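Local coordinates for virulence factor (Pectobacterium carotovorum, PDB 2W3Y), which is a virulence factor of a Drosophila pathogen, carries a covalently attached palmitate, and binds to lipid vesicles, at residues Q43-Q48 and A145-N150; I130-N135 and L192-H197; R69-A74 and L169-T174. All blocks are in the same frame, centred on the assembly; numbering follows the deposited sequence.

Interaction 1: residues Q43-Q48 and A145-N150; sequences QYQTYQ and ATFLQN. With PLM (palmitic acid), chain C.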
# COMPACT_ATOMS: atom_id res chain seq x y z
N GLN A 43 0.15 -1.75 -7.21
CA GLN A 43 0.68 -2.89 -6.50
C GLN A 43 -0.06 -2.93 -5.16
O GLN A 43 0.15 -2.08 -4.33
CB GLN A 43 2.18 -2.67 -6.30
CG GLN A 43 2.99 -3.89 -6.04
CD GLN A 43 3.46 -4.51 -7.31
OE1 GLN A 43 4.36 -3.99 -7.99
NE2 GLN A 43 2.83 -5.64 -7.66
N TYR A 44 -0.95 -3.89 -4.96
CA TYR A 44 -1.68 -4.02 -3.69
C TYR A 44 -0.90 -4.89 -2.71
O TYR A 44 -0.61 -6.04 -3.02
CB TYR A 44 -3.06 -4.63 -3.94
CG TYR A 44 -4.01 -3.76 -4.74
CD1 TYR A 44 -4.62 -2.63 -4.16
CD2 TYR A 44 -4.33 -4.09 -6.05
CE1 TYR A 44 -5.51 -1.85 -4.87
CE2 TYR A 44 -5.23 -3.28 -6.79
CZ TYR A 44 -5.80 -2.17 -6.18
OH TYR A 44 -6.69 -1.40 -6.87
N GLN A 45 -0.53 -4.36 -1.54
CA GLN A 45 0.37 -5.10 -0.64
C GLN A 45 -0.01 -5.02 0.85
O GLN A 45 -0.62 -4.04 1.29
CB GLN A 45 1.82 -4.61 -0.80
CG GLN A 45 2.28 -4.42 -2.24
CD GLN A 45 2.91 -5.67 -2.82
OE1 GLN A 45 4.04 -6.00 -2.48
NE2 GLN A 45 2.17 -6.38 -3.68
N THR A 46 0.35 -6.05 1.61
CA THR A 46 0.21 -6.05 3.07
C THR A 46 1.52 -6.54 3.68
O THR A 46 1.90 -7.71 3.52
CB THR A 46 -0.95 -6.95 3.56
OG1 THR A 46 -2.16 -6.59 2.89
CG2 THR A 46 -1.18 -6.78 5.07
N TYR A 47 2.23 -5.64 4.36
CA TYR A 47 3.50 -6.01 4.96
C TYR A 47 3.37 -6.06 6.46
O TYR A 47 2.98 -5.08 7.10
CB TYR A 47 4.61 -5.03 4.60
CG TYR A 47 4.85 -4.86 3.12
CD1 TYR A 47 4.78 -5.95 2.24
CD2 TYR A 47 5.16 -3.60 2.59
CE1 TYR A 47 4.99 -5.80 0.87
CE2 TYR A 47 5.39 -3.44 1.21
CZ TYR A 47 5.31 -4.55 0.36
OH TYR A 47 5.53 -4.41 -1.00
N GLN A 48 3.71 -7.20 7.04
CA GLN A 48 3.85 -7.27 8.48
C GLN A 48 5.31 -7.44 8.84
O GLN A 48 5.98 -8.33 8.33
CB GLN A 48 3.01 -8.41 9.06
CG GLN A 48 3.10 -8.45 10.59
CD GLN A 48 2.28 -9.55 11.21
OE1 GLN A 48 1.25 -9.97 10.67
NE2 GLN A 48 2.74 -10.04 12.36
N ALA A 145 11.02 -11.06 -2.96
CA ALA A 145 11.88 -11.01 -4.15
C ALA A 145 11.38 -11.90 -5.29
O ALA A 145 11.39 -11.47 -6.45
CB ALA A 145 13.36 -11.32 -3.81
N THR A 146 10.95 -13.13 -4.96
CA THR A 146 10.33 -14.02 -5.94
C THR A 146 9.02 -13.44 -6.48
O THR A 146 8.77 -13.47 -7.69
CB THR A 146 10.11 -15.48 -5.39
OG1 THR A 146 11.37 -16.06 -5.07
CG2 THR A 146 9.41 -16.36 -6.41
N PHE A 147 8.18 -12.90 -5.60
CA PHE A 147 6.93 -12.28 -6.06
C PHE A 147 7.20 -11.16 -7.08
O PHE A 147 6.55 -11.10 -8.14
CB PHE A 147 6.12 -11.70 -4.89
CG PHE A 147 5.10 -10.69 -5.34
CD1 PHE A 147 3.89 -11.12 -5.90
CD2 PHE A 147 5.37 -9.32 -5.27
CE1 PHE A 147 2.95 -10.20 -6.36
CE2 PHE A 147 4.43 -8.38 -5.74
CZ PHE A 147 3.24 -8.83 -6.29
N LEU A 148 8.12 -10.26 -6.74
CA LEU A 148 8.35 -9.04 -7.50
C LEU A 148 8.98 -9.38 -8.84
O LEU A 148 8.64 -8.78 -9.87
CB LEU A 148 9.22 -8.05 -6.71
CG LEU A 148 9.27 -6.59 -7.18
CD1 LEU A 148 7.93 -5.86 -6.98
CD2 LEU A 148 10.43 -5.84 -6.52
N GLN A 149 9.89 -10.35 -8.82
CA GLN A 149 10.56 -10.82 -10.02
C GLN A 149 9.54 -11.34 -11.04
O GLN A 149 9.57 -10.94 -12.24
CB GLN A 149 11.63 -11.86 -9.66
CG GLN A 149 12.31 -12.50 -10.84
CD GLN A 149 13.58 -13.23 -10.44
OE1 GLN A 149 13.57 -14.11 -9.57
NE2 GLN A 149 14.68 -12.85 -11.07
N ASN A 150 8.64 -12.21 -10.58
CA ASN A 150 7.62 -12.78 -11.43
C ASN A 150 6.62 -11.73 -11.90
O ASN A 150 6.24 -11.72 -13.07
CB ASN A 150 6.88 -13.93 -10.74
CG ASN A 150 7.79 -15.13 -10.47
OD1 ASN A 150 8.83 -15.29 -11.10
ND2 ASN A 150 7.38 -15.96 -9.53
C1 PLM C . 12.19 -7.17 -10.61
O2 PLM C . 12.58 -7.74 -11.66
C2 PLM C . 11.86 -5.68 -10.63
C3 PLM C . 10.37 -5.39 -10.50
C4 PLM C . 10.04 -3.89 -10.55
C5 PLM C . 10.35 -3.17 -9.24
C6 PLM C . 10.62 -1.68 -9.44
C7 PLM C . 10.50 -0.91 -8.12
C8 PLM C . 11.35 0.36 -8.08
C9 PLM C . 10.44 1.59 -8.16
CA PLM C . 10.40 2.41 -6.88
CB PLM C . 9.02 2.36 -6.23
CC PLM C . 9.14 2.64 -4.74
CD PLM C . 8.24 1.72 -3.91
CE PLM C . 7.25 2.56 -3.11
CF PLM C . 6.66 1.76 -1.96
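With CG swung opposite the backbone N (chi1 -159°) and a bend at chi2, Gln43 brings its amide to the ring of Phe147. The Phe147 ring comes from helix 142-159, with its own CG also turned away from N. Gln43 NE2 sits at the ring edge, near the ring plane, 3.5 Å from Phe147 CZ. The amide and ring planes stand 81° apart. Gln45 also bends at chi2 and approaches the same end of the ring obliquely, with its amide plane 34° from that of the ring. Its NE2 lies 3.7 Å from Phe147 CE2.

Both amides have polar partners away from the ring. Those of Gln43 lie outside the two segments: OE1 is bonded to Tyr168 OH and NE2 to Ser260 O. Those of Gln45 lie within its strand. Tyr47 OH donates to Gln45 OE1 over 2.6 Å, in the carbonyl plane and on a lone pair. Gln45 NE2 donates to Tyr44 O at 2.9 Å from above the carbonyl plane, not along a lone pair. These bonds fix the rotation of both amides beside the ring.

Leu148 turns toward the ligand. Its CG lies 3.7 Å from C3 of the palmitic acid, and its CD1 meets Gln43 OE1 at the long distance of 4.2 Å. The axes of segments 43-48 and 145-150 are nearly antiparallel, and the segments meet through side chains alone. This is helix-on-sheet packing, with the helix also lining the palmitate pocket near the carbonyl end (C1) of the acyl chain.

Interaction 2: residues I130-N135 and L192-H197; sequences IQFAGN and LIYGTH. With PLM (palmitic acid), chain C.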
# COMPACT_ATOMS: atom_id res chain seq x y z
N ILE A 130 11.20 -2.78 -0.12
CA ILE A 130 10.62 -3.01 1.21
C ILE A 130 11.15 -1.99 2.22
O ILE A 130 10.38 -1.40 3.00
CB ILE A 130 10.86 -4.49 1.74
CG1 ILE A 130 10.21 -5.54 0.83
CG2 ILE A 130 10.36 -4.67 3.19
CD1 ILE A 130 8.66 -5.48 0.73
N GLN A 131 12.46 -1.76 2.19
CA GLN A 131 13.08 -0.87 3.16
C GLN A 131 12.59 0.58 3.01
O GLN A 131 12.38 1.25 4.02
CB GLN A 131 14.60 -0.96 3.12
CG GLN A 131 15.08 -2.34 3.58
CD GLN A 131 16.58 -2.43 3.81
OE1 GLN A 131 17.39 -1.75 3.16
NE2 GLN A 131 16.96 -3.28 4.75
N PHE A 132 12.40 1.00 1.77
CA PHE A 132 11.83 2.32 1.45
C PHE A 132 10.33 2.38 1.81
O PHE A 132 9.88 3.36 2.36
CB PHE A 132 12.05 2.67 -0.02
CG PHE A 132 11.44 3.99 -0.45
CD1 PHE A 132 12.09 5.20 -0.19
CD2 PHE A 132 10.21 4.02 -1.12
CE1 PHE A 132 11.53 6.43 -0.59
CE2 PHE A 132 9.63 5.25 -1.52
CZ PHE A 132 10.29 6.45 -1.26
N ALA A 133 9.59 1.31 1.54
CA ALA A 133 8.15 1.25 1.79
C ALA A 133 7.81 1.33 3.27
O ALA A 133 6.78 1.91 3.64
CB ALA A 133 7.55 -0.03 1.17
N GLY A 134 8.66 0.75 4.12
CA GLY A 134 8.40 0.68 5.55
C GLY A 134 9.23 1.55 6.49
O GLY A 134 8.89 1.62 7.68
N ASN A 135 10.29 2.19 5.98
CA ASN A 135 11.35 2.80 6.83
C ASN A 135 11.99 1.78 7.79
O ASN A 135 12.04 2.01 9.01
CB ASN A 135 10.85 4.01 7.61
CG ASN A 135 10.48 5.16 6.72
OD1 ASN A 135 11.07 5.37 5.66
ND2 ASN A 135 9.51 5.95 7.16
N LEU A 192 -1.00 3.47 3.64
CA LEU A 192 -0.08 4.25 2.77
C LEU A 192 -0.41 4.15 1.28
O LEU A 192 -0.64 3.06 0.78
CB LEU A 192 1.38 3.80 3.00
CG LEU A 192 1.95 4.00 4.41
CD1 LEU A 192 3.15 3.10 4.70
CD2 LEU A 192 2.30 5.49 4.66
N ILE A 193 -0.47 5.30 0.58
CA ILE A 193 -0.57 5.32 -0.89
C ILE A 193 0.61 6.10 -1.45
O ILE A 193 0.77 7.27 -1.14
CB ILE A 193 -1.90 5.93 -1.46
CG1 ILE A 193 -3.16 5.53 -0.65
CG2 ILE A 193 -2.00 5.60 -2.97
CD1 ILE A 193 -3.73 4.11 -0.94
N TYR A 194 1.45 5.42 -2.22
CA TYR A 194 2.66 6.02 -2.80
C TYR A 194 2.50 5.99 -4.30
O TYR A 194 1.90 5.05 -4.84
CB TYR A 194 3.92 5.24 -2.42
CG TYR A 194 4.47 5.51 -1.04
CD1 TYR A 194 3.66 5.99 0.00
CD2 TYR A 194 5.79 5.23 -0.75
CE1 TYR A 194 4.18 6.21 1.27
CE2 TYR A 194 6.32 5.45 0.50
CZ TYR A 194 5.52 5.94 1.51
OH TYR A 194 6.08 6.15 2.75
N GLY A 195 3.02 7.02 -4.97
CA GLY A 195 2.86 7.11 -6.42
C GLY A 195 4.13 7.58 -7.11
O GLY A 195 4.75 8.56 -6.69
N THR A 196 4.51 6.86 -8.16
CA THR A 196 5.64 7.25 -9.02
C THR A 196 5.31 6.88 -10.47
O THR A 196 4.14 6.66 -10.82
CB THR A 196 7.02 6.68 -8.47
OG1 THR A 196 8.14 7.35 -9.08
CG2 THR A 196 7.14 5.14 -8.63
N HIS A 197 6.33 6.86 -11.33
CA HIS A 197 6.18 6.42 -12.71
C HIS A 197 7.55 5.92 -13.18
O HIS A 197 8.56 6.21 -12.53
CB HIS A 197 5.68 7.57 -13.62
CG HIS A 197 6.56 8.78 -13.60
ND1 HIS A 197 7.54 9.01 -14.54
CD2 HIS A 197 6.64 9.80 -12.71
CE1 HIS A 197 8.17 10.14 -14.25
NE2 HIS A 197 7.64 10.64 -13.15
C1 PLM C . 12.19 -7.17 -10.61
O2 PLM C . 12.58 -7.74 -11.66
C2 PLM C . 11.86 -5.68 -10.63
C3 PLM C . 10.37 -5.39 -10.50
C4 PLM C . 10.04 -3.89 -10.55
C5 PLM C . 10.35 -3.17 -9.24
C6 PLM C . 10.62 -1.68 -9.44
C7 PLM C . 10.50 -0.91 -8.12
C8 PLM C . 11.35 0.36 -8.08
C9 PLM C . 10.44 1.59 -8.16
CA PLM C . 10.40 2.41 -6.88
CB PLM C . 9.02 2.36 -6.23
CC PLM C . 9.14 2.64 -4.74
CD PLM C . 8.24 1.72 -3.91
CE PLM C . 7.25 2.56 -3.11
CF PLM C . 6.66 1.76 -1.96
O HOH W 1 8.78 5.68 2.94
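Phe132 and Tyr194 meet at CE2 of each ring, 3.9 Å apart, in an apolar contact. Phe132 CE2 lies at the edge of the Tyr194 ring, near its plane, whereas Tyr194 CE2 approaches the Phe132 ring obliquely. The Phe132 ring reaches across because its CG stands anti to the backbone N (chi1 177°).

The methyl end of the palmitic acid is wedged between the two segments. Its terminal carbon CF lies 3.7 Å from Ala133 CB and 3.8 Å from Tyr194 CD2. Carbon CE sits at the edge of the Phe132 ring, in its plane, 3.9 Å from Phe132 CD2. Further up the chain, Thr196 CG2 makes a looser contact with carbon CB of the lipid. Helix 125-134 and strand 185-198 of the mixed sheet thus line the pocket around the methyl end of the acyl chain, together with Tyr170 of strand 166-179, in a protein with a new fold.

Polar contacts are bridged by water. One water donates to Phe132 O at 2.6 Å and also bonds Tyr194 OH at 2.7 Å, lying in the plane of the tyrosine ring at its edge. The carbonyl of Ala133 instead accepts a bond from Tyr172 OH of the neighbouring strand. The same oxygen, Ala133 O, is in van der Waals contact with the Leu192 methyl CD1 at 4.0 Å. The Tyr172 ring also meets that of Tyr194 edge-to-face.

Interaction 3: residues R69-A74 and L169-T174; sequences RFVAVA and LYAYST. With PLM (palmitic acid), chain C.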
# COMPACT_ATOMS: atom_id res chain seq x y z
N ARG A 69 -9.34 -3.84 3.86
CA ARG A 69 -10.67 -3.32 3.57
C ARG A 69 -10.65 -1.82 3.25
O ARG A 69 -11.33 -1.38 2.32
CB ARG A 69 -11.64 -3.61 4.71
CG ARG A 69 -11.98 -5.10 4.84
CD ARG A 69 -12.94 -5.35 6.00
NE ARG A 69 -14.31 -5.06 5.57
CZ ARG A 69 -15.38 -5.05 6.37
NH1 ARG A 69 -15.26 -5.30 7.67
NH2 ARG A 69 -16.57 -4.78 5.85
N PHE A 70 -9.87 -1.06 4.03
CA PHE A 70 -9.64 0.37 3.77
C PHE A 70 -8.96 0.62 2.41
O PHE A 70 -9.35 1.52 1.66
CB PHE A 70 -8.84 1.02 4.90
CG PHE A 70 -9.70 1.60 6.02
CD1 PHE A 70 -10.55 2.68 5.79
CD2 PHE A 70 -9.63 1.06 7.31
CE1 PHE A 70 -11.33 3.21 6.82
CE2 PHE A 70 -10.41 1.58 8.36
CZ PHE A 70 -11.26 2.65 8.12
N VAL A 71 -7.96 -0.21 2.09
CA VAL A 71 -7.29 -0.13 0.78
C VAL A 71 -8.27 -0.37 -0.37
O VAL A 71 -8.29 0.41 -1.34
CB VAL A 71 -6.00 -1.06 0.70
CG1 VAL A 71 -5.44 -1.11 -0.74
CG2 VAL A 71 -4.93 -0.58 1.68
N ALA A 72 -9.11 -1.41 -0.26
CA ALA A 72 -10.12 -1.72 -1.29
C ALA A 72 -11.22 -0.63 -1.37
O ALA A 72 -11.67 -0.28 -2.47
CB ALA A 72 -10.76 -3.11 -1.05
N VAL A 73 -11.63 -0.08 -0.22
CA VAL A 73 -12.56 1.09 -0.19
C VAL A 73 -11.98 2.30 -0.96
O VAL A 73 -12.68 2.89 -1.80
CB VAL A 73 -12.99 1.48 1.26
CG1 VAL A 73 -13.65 2.88 1.31
CG2 VAL A 73 -13.94 0.45 1.81
N ALA A 74 -10.72 2.64 -0.71
CA ALA A 74 -10.09 3.76 -1.40
C ALA A 74 -10.01 3.49 -2.92
O ALA A 74 -10.37 4.34 -3.74
CB ALA A 74 -8.73 4.07 -0.82
N LEU A 169 1.82 2.80 -8.79
CA LEU A 169 1.37 3.12 -7.43
C LEU A 169 1.47 1.89 -6.51
O LEU A 169 1.28 0.76 -6.95
CB LEU A 169 -0.09 3.63 -7.46
CG LEU A 169 -0.50 4.85 -8.32
CD1 LEU A 169 -0.77 4.47 -9.78
CD2 LEU A 169 -1.75 5.56 -7.76
N TYR A 170 1.83 2.14 -5.25
CA TYR A 170 1.71 1.17 -4.17
C TYR A 170 0.54 1.60 -3.30
O TYR A 170 0.53 2.71 -2.77
CB TYR A 170 2.99 1.10 -3.32
CG TYR A 170 4.01 0.13 -3.85
CD1 TYR A 170 4.51 0.30 -5.13
CD2 TYR A 170 4.46 -0.97 -3.09
CE1 TYR A 170 5.44 -0.58 -5.66
CE2 TYR A 170 5.40 -1.87 -3.63
CZ TYR A 170 5.87 -1.65 -4.93
OH TYR A 170 6.80 -2.47 -5.55
N ALA A 171 -0.46 0.72 -3.19
CA ALA A 171 -1.61 0.92 -2.31
C ALA A 171 -1.53 -0.21 -1.27
O ALA A 171 -1.85 -1.36 -1.57
CB ALA A 171 -2.90 0.85 -3.09
N TYR A 172 -1.08 0.14 -0.08
CA TYR A 172 -0.63 -0.86 0.88
C TYR A 172 -0.86 -0.50 2.33
O TYR A 172 -1.25 0.63 2.64
CB TYR A 172 0.85 -1.23 0.62
CG TYR A 172 1.92 -0.19 0.96
CD1 TYR A 172 2.77 -0.35 2.06
CD2 TYR A 172 2.10 0.96 0.15
CE1 TYR A 172 3.77 0.60 2.36
CE2 TYR A 172 3.09 1.91 0.45
CZ TYR A 172 3.93 1.71 1.55
OH TYR A 172 4.91 2.64 1.85
N SER A 173 -0.65 -1.49 3.21
CA SER A 173 -0.58 -1.28 4.64
C SER A 173 0.68 -1.93 5.20
O SER A 173 1.20 -2.89 4.61
CB SER A 173 -1.85 -1.80 5.36
OG SER A 173 -1.99 -3.22 5.26
N THR A 174 1.19 -1.38 6.31
CA THR A 174 2.28 -1.98 7.08
C THR A 174 1.79 -2.23 8.50
O THR A 174 0.94 -1.49 9.04
CB THR A 174 3.59 -1.13 7.14
OG1 THR A 174 3.42 -0.04 8.05
CG2 THR A 174 3.99 -0.60 5.76
C1 PLM C . 12.19 -7.17 -10.61
O2 PLM C . 12.58 -7.74 -11.66
C2 PLM C . 11.86 -5.68 -10.63
C3 PLM C . 10.37 -5.39 -10.50
C4 PLM C . 10.04 -3.89 -10.55
C5 PLM C . 10.35 -3.17 -9.24
C6 PLM C . 10.62 -1.68 -9.44
C7 PLM C . 10.50 -0.91 -8.12
C8 PLM C . 11.35 0.36 -8.08
C9 PLM C . 10.44 1.59 -8.16
CA PLM C . 10.40 2.41 -6.88
CB PLM C . 9.02 2.36 -6.23
CC PLM C . 9.14 2.64 -4.74
CD PLM C . 8.24 1.72 -3.91
CE PLM C . 7.25 2.56 -3.11
CF PLM C . 6.66 1.76 -1.96
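Val71 of helix 57-81 meets Ala171 and Tyr172 of strand 166-179, and the strand residues before and after them set the surroundings. Leu169, already within the strand, has its backbone bonded to Ala41 and Gln43 of strand 40-49. Tyr170 serves the lipid rather than the helix. Carbon CF of the palmitic acid lies over one face of its ring, 3.6 Å above the plane and offset toward the rim. The nearest ring atom to that carbon is Tyr170 CG, also at 3.6 Å. The phenol end is held by a hydrogen bond between Tyr170 OH and Tyr168 OH.

Ala171 points its methyl toward the helix. Val71 CG1 lies 4.0 Å from Ala171 CB and 3.7 Å from Ala171 O. Val71 CG1 lies opposite the backbone N (chi1 172°), CG2 opposite the carbonyl carbon, and the two methyls reach Ala171 and Tyr172 respectively. The sheet has helix 57-81 packed on one side and the palmitate on the other, and residues that alternate along the strand supply each side. Backbone CA atoms of Val71 and Ala171 are 6.6 Å apart, a close approach consistent with the small side chain of Ala171.

Tyr172 offers the helix only its backbone: Val71 CG2 rests 4.0 Å from Tyr172 O. Its side chain starts away from the helix, on the lipid side of the sheet. Ser173 faces the helix again, but lies farther from it, and its OG is hydrogen-bonded to His175 NE2. Thr174 ends the segment with OG1 hydrogen-bonded to Asp176 OD1, and its side chain touches Arg190 and Leu192 of strand 185-198.

Overall arrangement
All three interactions use one mixed sheet, with strand 166-179 between strands 40-49 and 185-198. Interactions 1 and 3 are joined by backbone bonds such as Gln43 N to Leu169 O, 2.8 Å. Interactions 2 and 3 are joined in the same way by Tyr194 N to Tyr170 O, 2.9 Å. Tyr47 of interaction 1 packs on Ile130 of interaction 2, with Tyr47 CZ to Ile130 CD1 at 3.5 Å. Centres lie about 12 to 14 Å apart. The palmitic acid touches each contact: interaction 1 near its carbonyl end (C1), interactions 2 and 3 near its methyl end. The helix of interaction 3 lies across the sheet from the lipid.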